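Local atomic coordinates of protein F01G10.3, confirmed by transcript evidence (Caenorhabditis elegans, PDB entry 3K6J), a protein that probably acts as an NAD+-dependent (3S)-3-hydroxyacyl-CoA dehydrogenase, the zinc-bearing oxidoreductase part of a multifunctional enzyme. Residues L128-I134 / L152-K157; P181-V185 / H206-I212. All blocks are in the same frame, centred on the assembly; numbering follows the deposited sequence.

Contact 1: residues L128-I134 / L152-K157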
# COMPACT_ATOMS: atom_id res chain seq x y z
N LEU A 128 -29.18 5.73 6.15
CA LEU A 128 -28.44 5.12 5.04
C LEU A 128 -29.28 4.61 3.87
O LEU A 128 -28.72 4.20 2.84
CB LEU A 128 -27.58 3.96 5.56
CG LEU A 128 -26.61 4.23 6.71
CD1 LEU A 128 -25.70 3.03 6.93
CD2 LEU A 128 -25.81 5.48 6.46
N SER A 129 -30.59 4.65 4.00
CA SER A 129 -31.47 3.94 3.07
C SER A 129 -31.30 4.35 1.59
O SER A 129 -31.61 3.56 0.70
CB SER A 129 -32.93 4.07 3.52
OG SER A 129 -33.37 5.39 3.35
N ASN A 130 -30.81 5.57 1.33
CA ASN A 130 -30.52 5.98 -0.04
C ASN A 130 -29.03 5.86 -0.47
O ASN A 130 -28.66 6.34 -1.54
CB ASN A 130 -31.06 7.38 -0.33
CG ASN A 130 -31.35 7.60 -1.83
OD1 ASN A 130 -31.73 6.67 -2.56
ND2 ASN A 130 -31.16 8.83 -2.28
N CYS A 131 -28.21 5.19 0.34
CA CYS A 131 -26.77 5.02 0.05
C CYS A 131 -26.48 4.02 -1.06
O CYS A 131 -27.06 2.92 -1.08
CB CYS A 131 -26.01 4.59 1.32
SG CYS A 131 -25.58 5.95 2.43
N ASP A 132 -25.56 4.38 -1.95
CA ASP A 132 -25.20 3.53 -3.11
C ASP A 132 -24.09 2.54 -2.81
O ASP A 132 -24.00 1.48 -3.43
CB ASP A 132 -24.81 4.40 -4.30
CG ASP A 132 -25.93 5.33 -4.74
OD1 ASP A 132 -27.06 4.83 -4.91
OD2 ASP A 132 -25.69 6.55 -4.92
N LEU A 133 -23.23 2.90 -1.86
CA LEU A 133 -22.09 2.07 -1.49
C LEU A 133 -21.86 2.19 0.02
O LEU A 133 -21.77 3.29 0.57
CB LEU A 133 -20.82 2.48 -2.26
CG LEU A 133 -19.49 1.80 -1.86
CD1 LEU A 133 -19.52 0.31 -2.07
CD2 LEU A 133 -18.28 2.42 -2.55
N ILE A 134 -21.77 1.04 0.68
CA ILE A 134 -21.51 1.02 2.10
C ILE A 134 -20.33 0.12 2.33
O ILE A 134 -20.34 -1.01 1.86
CB ILE A 134 -22.74 0.53 2.91
CG1 ILE A 134 -23.98 1.35 2.54
CG2 ILE A 134 -22.46 0.57 4.42
CD1 ILE A 134 -25.22 1.07 3.41
N LEU A 152 -28.21 -4.57 7.18
CA LEU A 152 -28.28 -3.52 6.13
C LEU A 152 -29.12 -3.90 4.90
O LEU A 152 -29.75 -3.04 4.28
CB LEU A 152 -26.86 -3.14 5.68
CG LEU A 152 -25.98 -2.29 6.60
CD1 LEU A 152 -24.55 -2.35 6.13
CD2 LEU A 152 -26.49 -0.86 6.65
N GLU A 153 -29.11 -5.18 4.55
CA GLU A 153 -29.90 -5.68 3.43
C GLU A 153 -31.35 -5.20 3.56
O GLU A 153 -31.87 -4.52 2.66
CB GLU A 153 -29.81 -7.20 3.36
CG GLU A 153 -30.56 -7.80 2.18
CD GLU A 153 -29.88 -9.02 1.63
OE1 GLU A 153 -29.57 -9.95 2.42
OE2 GLU A 153 -29.64 -9.06 0.39
N ASN A 154 -31.97 -5.50 4.69
CA ASN A 154 -33.37 -5.11 4.91
C ASN A 154 -33.56 -3.69 5.40
O ASN A 154 -34.51 -3.42 6.14
CB ASN A 154 -34.14 -6.13 5.78
CG ASN A 154 -33.23 -7.01 6.62
OD1 ASN A 154 -32.97 -8.18 6.28
ND2 ASN A 154 -32.71 -6.46 7.71
N ILE A 155 -32.65 -2.80 5.00
CA ILE A 155 -32.85 -1.35 5.20
C ILE A 155 -32.33 -0.49 4.04
O ILE A 155 -32.74 0.65 3.86
CB ILE A 155 -32.34 -0.86 6.60
CG1 ILE A 155 -32.94 0.53 6.96
CG2 ILE A 155 -30.81 -0.85 6.68
CD1 ILE A 155 -34.51 0.60 7.05
N CYS A 156 -31.45 -1.07 3.23
CA CYS A 156 -30.89 -0.38 2.05
C CYS A 156 -31.57 -0.78 0.75
O CYS A 156 -32.10 -1.89 0.64
CB CYS A 156 -29.40 -0.66 1.94
SG CYS A 156 -28.50 -0.01 3.35
N LYS A 157 -31.50 0.11 -0.23
CA LYS A 157 -32.09 -0.13 -1.55
C LYS A 157 -31.37 -1.29 -2.23
O LYS A 157 -30.19 -1.54 -1.95
CB LYS A 157 -32.06 1.14 -2.40
CG LYS A 157 -30.69 1.74 -2.66
CD LYS A 157 -30.86 3.14 -3.18
CE LYS A 157 -29.60 3.63 -3.84
NZ LYS A 157 -29.58 5.11 -3.98

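Contact 2: residues P181-V185 / H206-I212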
# COMPACT_ATOMS: atom_id res chain seq x y z
N PRO A 181 -26.08 -12.70 -1.84
CA PRO A 181 -24.64 -12.54 -1.55
C PRO A 181 -23.78 -11.96 -2.68
O PRO A 181 -22.57 -11.80 -2.49
CB PRO A 181 -24.18 -13.96 -1.27
CG PRO A 181 -25.19 -14.85 -1.94
CD PRO A 181 -26.48 -14.12 -1.94
N SER A 182 -24.37 -11.67 -3.83
CA SER A 182 -23.60 -11.14 -4.96
C SER A 182 -23.13 -9.69 -4.80
O SER A 182 -22.19 -9.28 -5.48
CB SER A 182 -24.35 -11.33 -6.30
OG SER A 182 -25.38 -10.35 -6.46
N ASN A 183 -23.75 -8.91 -3.93
CA ASN A 183 -23.29 -7.52 -3.78
C ASN A 183 -22.16 -7.25 -2.75
O ASN A 183 -21.79 -6.10 -2.50
CB ASN A 183 -24.44 -6.50 -3.67
CG ASN A 183 -25.48 -6.93 -2.69
OD1 ASN A 183 -25.84 -8.11 -2.65
ND2 ASN A 183 -26.00 -5.97 -1.88
N LEU A 184 -21.58 -8.29 -2.20
CA LEU A 184 -20.52 -8.08 -1.26
C LEU A 184 -19.18 -8.21 -1.97
O LEU A 184 -18.93 -9.18 -2.67
CB LEU A 184 -20.64 -9.04 -0.07
CG LEU A 184 -19.54 -8.88 1.00
CD1 LEU A 184 -19.85 -7.68 1.89
CD2 LEU A 184 -19.42 -10.13 1.82
N VAL A 185 -18.32 -7.20 -1.79
CA VAL A 185 -17.00 -7.17 -2.41
C VAL A 185 -15.98 -6.73 -1.35
O VAL A 185 -16.33 -6.02 -0.42
CB VAL A 185 -17.02 -6.19 -3.66
CG1 VAL A 185 -17.24 -4.75 -3.24
CG2 VAL A 185 -15.71 -6.32 -4.52
N HIS A 206 -18.97 -15.26 -5.21
CA HIS A 206 -20.29 -14.87 -5.72
C HIS A 206 -20.41 -13.39 -6.11
O HIS A 206 -21.40 -13.00 -6.74
CB HIS A 206 -21.44 -15.28 -4.78
CG HIS A 206 -22.79 -15.30 -5.44
ND1 HIS A 206 -23.07 -16.10 -6.53
CD2 HIS A 206 -23.93 -14.63 -5.17
CE1 HIS A 206 -24.33 -15.92 -6.90
NE2 HIS A 206 -24.87 -15.03 -6.10
N THR A 207 -19.40 -12.59 -5.78
CA THR A 207 -19.39 -11.16 -6.15
C THR A 207 -19.76 -10.99 -7.61
O THR A 207 -19.15 -11.63 -8.49
CB THR A 207 -18.01 -10.52 -5.96
OG1 THR A 207 -17.57 -10.68 -4.60
CG2 THR A 207 -18.08 -9.01 -6.28
N SER A 208 -20.75 -10.13 -7.86
CA SER A 208 -21.26 -9.86 -9.20
C SER A 208 -20.45 -8.81 -9.99
O SER A 208 -19.79 -7.92 -9.39
CB SER A 208 -22.70 -9.37 -9.14
OG SER A 208 -22.74 -8.03 -8.65
N SER A 209 -20.57 -8.88 -11.32
CA SER A 209 -19.92 -7.93 -12.23
C SER A 209 -20.37 -6.51 -11.92
O SER A 209 -19.55 -5.59 -11.98
CB SER A 209 -20.17 -8.29 -13.71
OG SER A 209 -21.53 -8.11 -14.06
N GLN A 210 -21.64 -6.33 -11.56
CA GLN A 210 -22.14 -5.03 -11.17
C GLN A 210 -21.45 -4.50 -9.94
O GLN A 210 -21.04 -3.34 -9.91
CB GLN A 210 -23.63 -5.06 -10.85
CG GLN A 210 -24.52 -5.05 -12.02
CD GLN A 210 -25.27 -6.33 -12.11
OE1 GLN A 210 -24.73 -7.40 -11.77
NE2 GLN A 210 -26.53 -6.24 -12.53
N ALA A 211 -21.36 -5.32 -8.91
CA ALA A 211 -20.67 -4.93 -7.70
C ALA A 211 -19.25 -4.49 -8.07
O ALA A 211 -18.81 -3.46 -7.63
CB ALA A 211 -20.66 -6.07 -6.66
N ILE A 212 -18.57 -5.27 -8.90
CA ILE A 212 -17.22 -4.94 -9.34
C ILE A 212 -17.16 -3.60 -10.09
O ILE A 212 -16.35 -2.72 -9.73
CB ILE A 212 -16.59 -6.06 -10.18
CG1 ILE A 212 -16.47 -7.35 -9.35
CG2 ILE A 212 -15.22 -5.64 -10.71
CD1 ILE A 212 -15.71 -7.19 -8.01
O HOH W 1 -25.21 -7.24 -6.54

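Contact 1: residues L128-I134 / L152-K157
Ser129 and Cys156 bring the two backbones closest, their CA atoms 4.5 Å apart, where the type I turn from Leu128 to Cys131 passes the chain that leaves helix 142-153. The polar half of the contact converges on Lys157. Its CG sits between the backbone N and the carbonyl carbon (chi1 60°), and from there the extended chain runs past the carbonyl oxygens of Ser129 and Cys131 to deliver NZ to three oxygens. Lys157 NZ makes a salt bridge to Asp132 OD1 at 2.7 Å, meeting it on the syn side, 34° out of the carboxylate plane. The ammonium also bonds to Asn130 O at 2.9 Å and to Asn130 OD1 at 3.0 Å, standing above both carbonyl planes, well off the lone pairs. One residue thus grips it by backbone and side chain together, while the other carboxylate oxygen, Asp132 OD2, accepts from the backbone N of Asn55 and so limits the turning of the acid.

The apolar half lies on the inner side. Ile134 and Leu152 meet tip to tip, with Ile134 CG2 4.0 Å from Leu152 CD1. The neighbouring branch, Leu152 CD2, touches Leu128 CD1, also at 4.0 Å. Ile134 CD1 packs on Cys156 SG at 3.5 Å, which carries the apolar row onto the chain beyond the helix. Leu152 O accepts from the backbone N of both Ile155 and Cys156, tying that exit to the last helical turn. Ile60 of strand 56-60 lies against both Ile134 and Leu152. The contact therefore joins the approach and start of strand 133-136 to the C-terminal end of helix 142-153 within the right-handed beta-alpha-beta crossover to strand 161-164, the repeating unit of a Rossmann fold.

Contact 2: residues P181-V185 / H206-I212
Ser182 O and Leu184 O each take a hydrogen bond from the facing segment, and these are the two hydrogen bonds across the contact. Ser208 N donates to Ser182 O at 2.9 Å with an N-H...O angle of 162°, in the carbonyl plane and on a lone pair. Thr207 OG1 donates to Leu184 O at 2.8 Å, again in the carbonyl plane. With OG1 beside its own backbone N (chi1 -57°), Thr207 directs the hydroxyl at that carbonyl and leaves CG2 near Val185 CG2.

Toward the strand, Val185 CG2 packs on Ile212 CD1 at 3.6 Å. Ala211 CB comes within 3.7 Å of Ser182 O, the carbonyl oxygen that Ser208 N already holds. In the conformer given here, one of two modelled, the His206 ring has its edge to the backbone of Ser182, with His206 CD2 3.3 Å from Ser182 N; this approach is less certain.

Second-shell bonds set these groups in place. Thr207 OG1 also accepts from Gly204 N. A valine in place of Thr207 would probably leave Leu184 O without this donor and Gly204 N without its acceptor, weakening the tie between strand and turn. Ser182 OG is hydrogen-bonded to Asp180. A water donates to Ser182 OG and is weakly linked to Ser208 OG. Ser208 occupies the N-cap of helix 209-221, where its OG accepts from Ala211 N at 3.1 Å with an N-H...O angle of 168°. Strand 184-188 thus receives, at its beginning, the capped start of a helix packed against the mixed sheet of the NAD-binding, Rossmann-type domain.

How the contacts relate
Contacts 1 and 2 follow one another along the chain, the first closing before the second opens, and both reach the same mixed sheet. Their centres are 15 Å apart and their nearest atoms about 5 Å apart, so they do not touch directly. Strand 161-164 lies between strands 133-136 and 184-188 and bridges them: Ile134 has backbone bonds to Ile161 and Gly163, Val185 to Phe162 and Thr164. Contact 1 lies away from the annotated zinc site. Contact 2 is nearer, the side chain of Val185 being about 12 Å from the zinc ion and about 9 Å from the side chain of its ligand Glu200.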